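Local coordinates for protein INRS (Synechocystis sp., PDB 5FMN) that senses nickel and probably acts as a DNA-binding transcriptional repressor of the CsoR-like family, here without its N-terminal part, at residues A62-G65 and A66-V70. Numbering follows the deposited sequence.
Sequences AVRG and ALDRV
Arg64 and Asp68, one helical turn apart, illustrate how an i/i+4 ion pair can be extended across to a second subunit. From its CB, Arg64 sends CG anti to the backbone N (chi1 167°), and CG passes 4.1 Å from Asp68 OD2. The chain bends at chi2 and runs extended through CD to NE, 3.7 Å from Asp68 OD2, a long salt bridge. OD2 sits at the edge of the guanidinium, in its plane, while the two flat groups stand almost perpendicular, at 88°. At the tip, NH1 turns to a stronger partner, Asp68 OD1 of the second subunit, whose Arg64 NH1 bridges Asp68 OD1 in return, so each carboxylate probably helps to hold two guanidinium groups.

Asp68 N donates to Arg64 O at 2.9 Å, one of five successive backbone bonds from N-H of i+4 to O of i. One residue on, Arg69 CG stands beside its own backbone N (chi1 -64°), 3.3 Å from Gly65 O. A bend at chi3 returns the guanidinium: NH1 lies 3.5 Å from Gly65 C, and one face lies over Ala66 CA, which is displaced toward its rim. Val63 and Leu67 pack on each other's counterparts in the second subunit; Val63 in addition touches Ile40, and Ala66 touches Ile36, both on helix 26-48. Such a long central helix, facing its own antiparallel hairpin partner and a second subunit at once, is characteristic of the all-helical CsoR-like fold.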
ATOM      1  N   ALA B  62       2.611  13.823  -1.175  1.00 51.52           N
ATOM      2  CA  ALA B  62       1.699  14.578  -2.051  1.00 50.85           C
ATOM      3  C   ALA B  62       1.930  14.203  -3.513  1.00 56.67           C
ATOM      4  O   ALA B  62       0.991  14.111  -4.295  1.00 61.05           O
ATOM      5  CB  ALA B  62       1.916  16.076  -1.868  1.00 43.40           C
ATOM      6  N   VAL B  63       3.201  14.049  -3.881  1.00 56.11           N
ATOM      7  CA  VAL B  63       3.565  13.594  -5.210  1.00 52.70           C
ATOM      8  C   VAL B  63       3.013  12.172  -5.478  1.00 44.28           C
ATOM      9  O   VAL B  63       2.441  11.892  -6.524  1.00 40.75           O
ATOM     10  CB  VAL B  63       5.098  13.530  -5.363  1.00 56.28           C
ATOM     11  CG1 VAL B  63       5.460  12.862  -6.677  1.00 52.01           C
ATOM     12  CG2 VAL B  63       5.714  14.908  -5.273  1.00 59.84           C
ATOM     13  N   ARG B  64       3.210  11.273  -4.532  1.00 37.22           N
ATOM     14  CA  ARG B  64       2.669   9.945  -4.656  1.00 42.90           C
ATOM     15  C   ARG B  64       1.129   9.975  -4.769  1.00 42.98           C
ATOM     16  O   ARG B  64       0.542   9.287  -5.604  1.00 40.30           O
ATOM     17  CB  ARG B  64       3.122   9.057  -3.484  1.00 53.65           C
ATOM     18  CG  ARG B  64       2.326   7.777  -3.413  1.00 60.40           C
ATOM     19  CD  ARG B  64       2.997   6.489  -2.991  1.00 70.95           C
ATOM     20  NE  ARG B  64       1.946   5.484  -3.162  1.00 78.43           N
ATOM     21  CZ  ARG B  64       2.112   4.176  -3.056  1.00 71.65           C
ATOM     22  NH1 ARG B  64       3.309   3.652  -2.817  1.00 68.69           N
ATOM     23  NH2 ARG B  64       1.064   3.386  -3.227  1.00 85.48           N
ATOM     24  N   GLY B  65       0.479  10.810  -3.975  1.00 39.21           N
ATOM     25  CA  GLY B  65      -0.972  10.974  -4.084  1.00 39.43           C
ATOM     26  C   GLY B  65      -1.389  11.447  -5.454  1.00 38.70           C
ATOM     27  O   GLY B  65      -2.331  10.905  -6.044  1.00 44.85           O
ATOM     28  N   ALA B  66      -0.655  12.417  -5.991  1.00 36.48           N
ATOM     29  CA  ALA B  66      -0.950  12.946  -7.330  1.00 39.09           C
ATOM     30  C   ALA B  66      -0.789  11.890  -8.397  1.00 42.34           C
ATOM     31  O   ALA B  66      -1.519  11.883  -9.386  1.00 45.99           O
ATOM     32  CB  ALA B  66      -0.053  14.130  -7.668  1.00 37.46           C
ATOM     33  N   LEU B  67       0.254  11.077  -8.245  1.00 42.32           N
ATOM     34  CA  LEU B  67       0.500   9.972  -9.161  1.00 42.92           C
ATOM     35  C   LEU B  67      -0.640   8.959  -9.148  1.00 39.34           C
ATOM     36  O   LEU B  67      -1.053   8.483 -10.195  1.00 36.35           O
ATOM     37  CB  LEU B  67       1.818   9.301  -8.808  1.00 45.85           C
ATOM     38  CG  LEU B  67       2.396   8.296  -9.798  1.00 51.73           C
ATOM     39  CD1 LEU B  67       2.680   8.942 -11.150  1.00 48.89           C
ATOM     40  CD2 LEU B  67       3.662   7.687  -9.219  1.00 50.76           C
ATOM     41  N   ASP B  68      -1.097   8.602  -7.947  1.00 42.03           N
ATOM     42  CA  ASP B  68      -2.175   7.651  -7.770  1.00 40.18           C
ATOM     43  C   ASP B  68      -3.435   8.144  -8.468  1.00 38.99           C
ATOM     44  O   ASP B  68      -4.073   7.377  -9.160  1.00 42.04           O
ATOM     45  CB  ASP B  68      -2.461   7.427  -6.282  1.00 54.91           C
ATOM     46  CG  ASP B  68      -1.400   6.565  -5.578  1.00 59.97           C
ATOM     47  OD1 ASP B  68      -0.567   5.928  -6.246  1.00 64.33           O
ATOM     48  OD2 ASP B  68      -1.438   6.509  -4.331  1.00 71.60           O
ATOM     49  N   ARG B  69      -3.750   9.433  -8.342  1.00 50.29           N
ATOM     50  CA  ARG B  69      -4.971  10.010  -8.935  1.00 47.06           C
ATOM     51  C   ARG B  69      -4.913  10.021 -10.450  1.00 45.29           C
ATOM     52  O   ARG B  69      -5.914   9.742 -11.092  1.00 46.23           O
ATOM     53  CB  ARG B  69      -5.235  11.423  -8.429  1.00 45.73           C
ATOM     54  CG  ARG B  69      -5.510  11.476  -6.922  1.00 62.18           C
ATOM     55  CD  ARG B  69      -6.083  12.816  -6.441  1.00 62.51           C
ATOM     56  NE  ARG B  69      -5.282  13.951  -6.919  1.00 72.76           N
ATOM     57  CZ  ARG B  69      -4.216  14.476  -6.298  1.00 68.36           C
ATOM     58  NH1 ARG B  69      -3.779  13.990  -5.131  1.00 55.35           N
ATOM     59  NH2 ARG B  69      -3.557  15.483  -6.879  1.00 66.77           N
ATOM     60  N   VAL B  70      -3.735  10.284 -11.012  1.00 40.73           N
ATOM     61  CA  VAL B  70      -3.496  10.072 -12.453  1.00 48.43           C
ATOM     62  C   VAL B  70      -3.689   8.618 -12.904  1.00 41.68           C
ATOM     63  O   VAL B  70      -4.346   8.338 -13.912  1.00 40.35           O
ATOM     64  CB  VAL B  70      -2.072  10.512 -12.863  1.00 53.88           C
ATOM     65  CG1 VAL B  70      -1.745  10.084 -14.285  1.00 62.85           C
ATOM     66  CG2 VAL B  70      -1.956  12.011 -12.792  1.00 68.86           C
TER